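Local coordinates for protein gluconate kinase (Lactobacillus acidophilus, PDB 3LL3) that binds ATP and D-xylulose and probably acts as a sugar or gluconate kinase of the FGGY family, transferring phosphate from ATP, at residues A29-G34 / Q57-D62; D68-A73 / G226-T231; K232-A237 / F436-A441. All blocks are in the same frame, centred on the assembly; numbering follows the deposited sequence.

Interaction 1 (A29-G34 / Q57-D62); sequences ASVSKG and QEIIFD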
# COMPACT_ATOMS: atom_id res chain seq x y z
N ALA A 29 37.04 13.76 -24.95
CA ALA A 29 37.45 12.99 -23.79
C ALA A 29 36.69 13.48 -22.57
O ALA A 29 36.16 14.58 -22.57
CB ALA A 29 38.94 13.13 -23.55
N SER A 30 36.66 12.65 -21.54
CA SER A 30 36.11 13.05 -20.26
C SER A 30 36.80 12.27 -19.15
O SER A 30 37.22 11.13 -19.34
CB SER A 30 34.60 12.80 -20.24
OG SER A 30 34.34 11.45 -20.52
N VAL A 31 36.94 12.91 -17.99
CA VAL A 31 37.54 12.29 -16.83
C VAL A 31 36.72 12.72 -15.61
O VAL A 31 36.27 13.86 -15.55
CB VAL A 31 39.00 12.77 -16.64
CG1 VAL A 31 39.57 12.28 -15.32
CG2 VAL A 31 39.88 12.31 -17.81
N SER A 32 36.50 11.82 -14.66
CA SER A 32 35.83 12.22 -13.42
C SER A 32 36.53 11.65 -12.18
O SER A 32 37.21 10.63 -12.28
CB SER A 32 34.35 11.85 -13.45
OG SER A 32 34.19 10.46 -13.60
N LYS A 33 36.38 12.33 -11.04
CA LYS A 33 36.96 11.90 -9.77
C LYS A 33 36.02 12.19 -8.60
O LYS A 33 35.43 13.28 -8.52
CB LYS A 33 38.31 12.59 -9.50
CG LYS A 33 39.43 12.26 -10.51
CD LYS A 33 39.60 10.74 -10.73
CE LYS A 33 40.54 10.45 -11.91
NZ LYS A 33 40.48 9.03 -12.36
N GLY A 34 35.88 11.24 -7.68
CA GLY A 34 34.96 11.39 -6.57
C GLY A 34 35.56 11.86 -5.25
O GLY A 34 36.78 11.93 -5.09
N GLN A 57 41.59 20.06 -9.98
CA GLN A 57 42.89 20.26 -10.63
C GLN A 57 43.32 19.01 -11.37
O GLN A 57 43.90 19.09 -12.44
CB GLN A 57 43.98 20.57 -9.60
CG GLN A 57 43.70 21.76 -8.73
CD GLN A 57 44.76 21.90 -7.66
OE1 GLN A 57 44.49 21.71 -6.48
NE2 GLN A 57 45.99 22.17 -8.08
N GLU A 58 43.06 17.87 -10.75
CA GLU A 58 43.47 16.59 -11.27
C GLU A 58 42.72 16.30 -12.58
O GLU A 58 43.33 15.94 -13.58
CB GLU A 58 43.15 15.53 -10.23
CG GLU A 58 44.04 14.32 -10.27
CD GLU A 58 43.73 13.36 -9.14
OE1 GLU A 58 43.49 13.84 -8.01
OE2 GLU A 58 43.72 12.13 -9.39
N ILE A 59 41.41 16.49 -12.56
CA ILE A 59 40.60 16.32 -13.75
C ILE A 59 41.09 17.20 -14.90
O ILE A 59 41.32 16.71 -16.01
CB ILE A 59 39.11 16.56 -13.45
CG1 ILE A 59 38.56 15.40 -12.63
CG2 ILE A 59 38.32 16.72 -14.74
CD1 ILE A 59 37.25 15.72 -11.94
N ILE A 60 41.26 18.49 -14.65
CA ILE A 60 41.68 19.40 -15.70
C ILE A 60 43.05 19.02 -16.27
O ILE A 60 43.26 19.01 -17.49
CB ILE A 60 41.69 20.85 -15.22
CG1 ILE A 60 40.26 21.26 -14.84
CG2 ILE A 60 42.30 21.78 -16.28
CD1 ILE A 60 40.17 22.62 -14.17
N PHE A 61 43.98 18.68 -15.39
CA PHE A 61 45.30 18.27 -15.85
C PHE A 61 45.22 17.04 -16.77
O PHE A 61 45.79 17.05 -17.86
CB PHE A 61 46.23 18.01 -14.66
CG PHE A 61 47.62 17.60 -15.06
CD1 PHE A 61 48.47 18.49 -15.69
CD2 PHE A 61 48.08 16.32 -14.80
CE1 PHE A 61 49.75 18.11 -16.06
CE2 PHE A 61 49.36 15.94 -15.17
CZ PHE A 61 50.19 16.84 -15.79
N ASP A 62 44.51 16.00 -16.33
CA ASP A 62 44.39 14.77 -17.10
C ASP A 62 43.83 15.03 -18.49
O ASP A 62 44.29 14.44 -19.48
CB ASP A 62 43.52 13.76 -16.37
CG ASP A 62 44.21 13.17 -15.17
OD1 ASP A 62 45.34 13.60 -14.87
OD2 ASP A 62 43.62 12.28 -14.52
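I59 and V31 mark where helix segment 57-62 crosses strand segment 29-34, the two axes 8.0 Å apart at closest and nearly antiparallel, with 160° between their N-to-C directions. The strand is the last on its side of the six-stranded sheet, hydrogen-bonded to strand 15-22, and the helix packs on one face of that sheet.

I59 does most of the touching. Its CG1 lies beside its own backbone N (chi1 -72°) and the chain runs on extended, which carries CD1 over the strand backbone to 3.6 Å from K33 N. The other branch, CG2, rests against the backbone at 3.6 Å from V31 O. K33 passes I59 in the opposite direction, its CG 3.9 Å from I59 CG1. A bend at chi2 (-50°) then turns the rest of the chain back along the strand toward V31, which brings CE and NZ near the acids of the helix. V31 directs both methyls at the helix: CG1 stands 4.2 Å from I59 CG1, while the valine meets D62 at about a right angle, CG2 close to the aspartate CB and CG1 close to OD2. Beneath, M9 of strand 4-11 and T16 of strand 15-22 also touch I59.

At the outer margin the amine of K33 hovers near two acids without pairing with either: NZ is 5.0 Å from D62 OD2 and 5.4 Å from E58 OE2. The contact is therefore held by apolar and van der Waals packing around one buried isoleucine, and the two carboxylates probably add a longer-range electrostatic attraction for the lysine at the surface.

Interaction 2 (D68-A73 / G226-T231); sequences DGKIAA and GIDSDT
T231 reaches across to strand segment 68-73 with its hydroxyl, OG1 lying 2.9 Å from I71 O, a likely hydrogen bond although the proton has another acceptor nearby. The same OG1 accepts the backbone N-H of D228 (3.1 Å, 143° at the hydrogen), tying the loop to itself as well. With OG1 beside its own backbone N (chi1 -57°), the threonine sends CG2 alongside I71, whose CG2 it meets at 4.0 Å.

I71 has its other branch, CG1, crossed at about a right angle by I227, whose CG2 comes to 4.1 Å. I227 holds CG1 between its backbone N and carbonyl carbon (chi1 58°), which leaves CG2 as the branch facing the strand. T64 of helix 49-65 touches both isoleucines.

On the outer side the K70 chain, bent at three successive torsions, runs across the D228 carboxylate. It is the methylenes that lie against OD2, while NZ stays 4.7 Å from that oxygen, too far for a salt bridge. Waters bridge the two segments: one donates to both I71 O and D230 OD1, another to A72 O and D230 O.

Segment 226-231 links helix 219-225, which ends at G226 in a Schellman motif, to strand 232-238, and packs on the start of that strand's sheet neighbour, 70-78. I71 O takes a water hydrogen and probably that of the threonine hydroxyl as well. The interior is thus isoleucine branches and the threonine methyl, pinned by the threonine hydroxyl; at the hydrated rim K70 probably tempers the negative charge of D228 and D230.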
# COMPACT_ATOMS: atom_id res chain seq x y z
N ASP A 68 47.32 17.87 -27.76
CA ASP A 68 48.31 18.92 -27.96
C ASP A 68 47.65 20.17 -28.54
O ASP A 68 47.60 20.35 -29.76
CB ASP A 68 49.46 18.45 -28.85
CG ASP A 68 50.63 19.41 -28.81
OD1 ASP A 68 50.88 19.98 -27.73
OD2 ASP A 68 51.29 19.62 -29.86
N GLY A 69 47.13 21.01 -27.66
CA GLY A 69 46.41 22.20 -28.09
C GLY A 69 46.15 23.16 -26.95
O GLY A 69 46.51 22.89 -25.80
N LYS A 70 45.48 24.24 -27.25
CA LYS A 70 45.17 25.24 -26.27
C LYS A 70 43.78 25.04 -25.67
O LYS A 70 42.85 24.77 -26.36
CB LYS A 70 45.25 26.62 -26.92
CG LYS A 70 46.64 27.15 -27.15
CD LYS A 70 46.68 28.04 -28.36
CE LYS A 70 47.26 29.39 -28.06
NZ LYS A 70 48.14 29.94 -29.17
N ILE A 71 43.68 25.18 -24.36
CA ILE A 71 42.39 25.26 -23.71
C ILE A 71 41.95 26.72 -23.71
O ILE A 71 42.50 27.54 -22.99
CB ILE A 71 42.47 24.74 -22.27
CG1 ILE A 71 43.06 23.32 -22.24
CG2 ILE A 71 41.09 24.76 -21.62
CD1 ILE A 71 42.34 22.32 -23.17
N ALA A 72 40.97 27.03 -24.55
CA ALA A 72 40.49 28.40 -24.68
C ALA A 72 39.66 28.85 -23.47
O ALA A 72 39.66 30.02 -23.10
CB ALA A 72 39.70 28.57 -25.97
N ALA A 73 38.96 27.91 -22.85
CA ALA A 73 38.10 28.28 -21.74
C ALA A 73 37.73 27.06 -20.90
O ALA A 73 37.68 25.94 -21.42
CB ALA A 73 36.86 28.98 -22.25
N GLY A 226 47.92 22.63 -16.52
CA GLY A 226 48.41 22.27 -17.83
C GLY A 226 47.83 23.16 -18.90
O GLY A 226 47.69 22.75 -20.05
N ILE A 227 47.52 24.40 -18.53
CA ILE A 227 46.86 25.33 -19.43
C ILE A 227 47.75 26.51 -19.84
O ILE A 227 48.92 26.57 -19.48
CB ILE A 227 45.52 25.82 -18.82
CG1 ILE A 227 45.76 26.50 -17.47
CG2 ILE A 227 44.57 24.65 -18.64
CD1 ILE A 227 44.47 26.94 -16.75
N ASP A 228 47.19 27.43 -20.63
CA ASP A 228 47.89 28.61 -21.12
C ASP A 228 47.61 29.74 -20.16
O ASP A 228 46.65 29.66 -19.39
CB ASP A 228 47.29 29.08 -22.46
CG ASP A 228 47.57 28.14 -23.59
OD1 ASP A 228 47.87 26.96 -23.33
OD2 ASP A 228 47.49 28.60 -24.76
N SER A 229 48.39 30.81 -20.27
CA SER A 229 48.09 32.03 -19.55
C SER A 229 46.92 32.78 -20.20
O SER A 229 46.46 33.78 -19.65
CB SER A 229 49.32 32.95 -19.48
OG SER A 229 49.64 33.50 -20.74
N ASP A 230 46.44 32.33 -21.36
CA ASP A 230 45.27 32.99 -21.95
C ASP A 230 43.96 32.19 -21.81
O ASP A 230 42.90 32.66 -22.20
CB ASP A 230 45.52 33.43 -23.38
CG ASP A 230 46.33 32.44 -24.15
OD1 ASP A 230 46.12 31.23 -23.92
OD2 ASP A 230 47.18 32.87 -24.98
N THR A 231 44.06 30.99 -21.25
CA THR A 231 42.90 30.21 -20.84
C THR A 231 41.95 31.02 -19.94
O THR A 231 42.36 31.51 -18.90
CB THR A 231 43.32 28.98 -20.04
OG1 THR A 231 44.23 28.19 -20.80
CG2 THR A 231 42.10 28.13 -19.63
O HOH W 1 47.34 23.28 -22.46
O HOH W 2 44.11 29.67 -24.86
O HOH W 3 40.85 31.88 -24.61

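Interaction 3 (K232-A237 / F436-A441); sequences KIILGA and FLARQA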
# COMPACT_ATOMS: atom_id res chain seq x y z
N LYS A 232 40.68 31.10 -20.33
CA LYS A 232 39.67 31.83 -19.56
C LYS A 232 38.82 30.95 -18.66
O LYS A 232 38.52 29.80 -18.99
CB LYS A 232 38.75 32.62 -20.50
CG LYS A 232 39.37 33.89 -21.01
CD LYS A 232 39.66 33.79 -22.48
CE LYS A 232 38.52 34.39 -23.30
NZ LYS A 232 38.88 35.76 -23.78
N ILE A 233 38.43 31.50 -17.51
CA ILE A 233 37.41 30.89 -16.69
C ILE A 233 36.08 31.53 -17.07
O ILE A 233 35.95 32.76 -17.07
CB ILE A 233 37.64 31.13 -15.19
CG1 ILE A 233 38.95 30.49 -14.75
CG2 ILE A 233 36.48 30.53 -14.38
CD1 ILE A 233 38.92 28.98 -14.80
N ILE A 234 35.10 30.70 -17.41
CA ILE A 234 33.74 31.17 -17.65
C ILE A 234 32.96 30.92 -16.37
O ILE A 234 32.97 29.79 -15.83
CB ILE A 234 33.09 30.43 -18.83
CG1 ILE A 234 34.07 30.37 -20.02
CG2 ILE A 234 31.79 31.12 -19.24
CD1 ILE A 234 34.67 31.72 -20.41
N LEU A 235 32.32 31.96 -15.86
CA LEU A 235 31.67 31.87 -14.57
C LEU A 235 30.76 30.63 -14.45
O LEU A 235 30.80 29.91 -13.46
CB LEU A 235 30.89 33.14 -14.28
CG LEU A 235 30.27 33.19 -12.89
CD1 LEU A 235 31.32 32.90 -11.78
CD2 LEU A 235 29.53 34.52 -12.66
N GLY A 236 29.96 30.36 -15.47
CA GLY A 236 29.12 29.17 -15.45
C GLY A 236 27.81 29.35 -14.70
O GLY A 236 27.40 30.47 -14.44
N ALA A 237 27.16 28.24 -14.35
CA ALA A 237 25.81 28.27 -13.81
C ALA A 237 25.47 26.99 -13.04
O ALA A 237 26.32 26.13 -12.85
CB ALA A 237 24.79 28.49 -14.92
N PHE A 436 28.70 25.43 -23.92
CA PHE A 436 28.00 26.43 -24.74
C PHE A 436 28.14 27.87 -24.19
O PHE A 436 28.31 28.83 -24.95
CB PHE A 436 26.52 26.05 -24.96
CG PHE A 436 25.78 27.05 -25.81
CD1 PHE A 436 25.86 26.99 -27.18
CD2 PHE A 436 25.00 28.03 -25.23
CE1 PHE A 436 25.19 27.90 -27.97
CE2 PHE A 436 24.33 28.95 -26.00
CZ PHE A 436 24.43 28.88 -27.38
N LEU A 437 28.05 28.03 -22.88
CA LEU A 437 28.29 29.35 -22.28
C LEU A 437 29.68 29.85 -22.67
O LEU A 437 29.88 31.03 -22.97
CB LEU A 437 28.19 29.29 -20.76
CG LEU A 437 26.86 28.88 -20.11
CD1 LEU A 437 27.04 28.87 -18.60
CD2 LEU A 437 25.72 29.80 -20.49
N ALA A 438 30.65 28.95 -22.66
CA ALA A 438 32.01 29.30 -23.07
C ALA A 438 32.00 29.79 -24.52
O ALA A 438 32.61 30.82 -24.85
CB ALA A 438 32.95 28.12 -22.91
N ARG A 439 31.31 29.06 -25.40
CA ARG A 439 31.22 29.45 -26.79
C ARG A 439 30.61 30.84 -26.93
O ARG A 439 31.05 31.65 -27.74
CB ARG A 439 30.45 28.41 -27.63
CG ARG A 439 31.18 27.08 -27.74
CD ARG A 439 30.51 26.12 -28.73
NE ARG A 439 30.40 26.67 -30.08
CZ ARG A 439 31.34 26.57 -31.02
NH1 ARG A 439 32.49 25.95 -30.77
NH2 ARG A 439 31.14 27.09 -32.23
N GLN A 440 29.60 31.13 -26.12
CA GLN A 440 29.05 32.49 -26.11
C GLN A 440 30.11 33.51 -25.67
O GLN A 440 30.30 34.54 -26.31
CB GLN A 440 27.83 32.57 -25.20
CG GLN A 440 26.57 31.93 -25.79
CD GLN A 440 25.37 32.13 -24.89
OE1 GLN A 440 25.42 31.81 -23.70
NE2 GLN A 440 24.29 32.68 -25.44
N ALA A 441 30.79 33.24 -24.57
CA ALA A 441 31.80 34.18 -24.06
C ALA A 441 32.89 34.44 -25.10
O ALA A 441 33.37 35.56 -25.25
CB ALA A 441 32.40 33.65 -22.78
O HOH W 4 36.02 36.51 -24.10
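I234 fills the tight part of the contact, laying both its branches against helix segment 436-441. CG1 sits beside its own backbone N (chi1 -46°) and meets A438 CB at 3.8 Å; a second bend at chi2 (-52°) takes CD1 on to A441 CB, also at 3.8 Å. The small alanines leave room for the isoleucine between strand and helix. CG2, the other branch, lies near the backbone O and CB of L437. L437 extends CD1 over the glycine backbone, 3.8 Å from G236 CA, and brushes the methyl of A237. At the backbone angles of G236 a CB would jam against the carbonyl O of L235, which calls for glycine.

The loose side is at the other end, where K232 makes no direct contact with the helix. Its NZ gives a hydrogen bond to a water 3.0 Å away, and that water donates to A441 O at the helix end.

The strand and helix axes run at 125°. Helix 429-441, from late in the chain, packs on a face of the sheet of the N-terminal half, where L437 also touches S75 of strand 70-78, a return consistent with the actin-like ATPase fold of FGGY kinases.

In the fold
All three contacts reach one six-stranded mixed sheet of the N-terminal half. Interaction 1 sits at its edge strand, 27-34; interaction 2 uses strand 70-78 and interaction 3 its parallel neighbour 232-238. The latter two, with centres about 14 Å apart, are joined directly: A72 O and K232 N lie 3.1 Å apart, probably hydrogen-bonded, and A73 CB packs on I234 CG1 at 3.8 Å. Interactions 1 and 2 meet where F61 CD1 comes 4.3 Å from G226 N. All three lie away from the ligand pockets; the side chain of S32 is about 9 Å from bound ATP and that of A237 about 12 Å from bound D-xylulose.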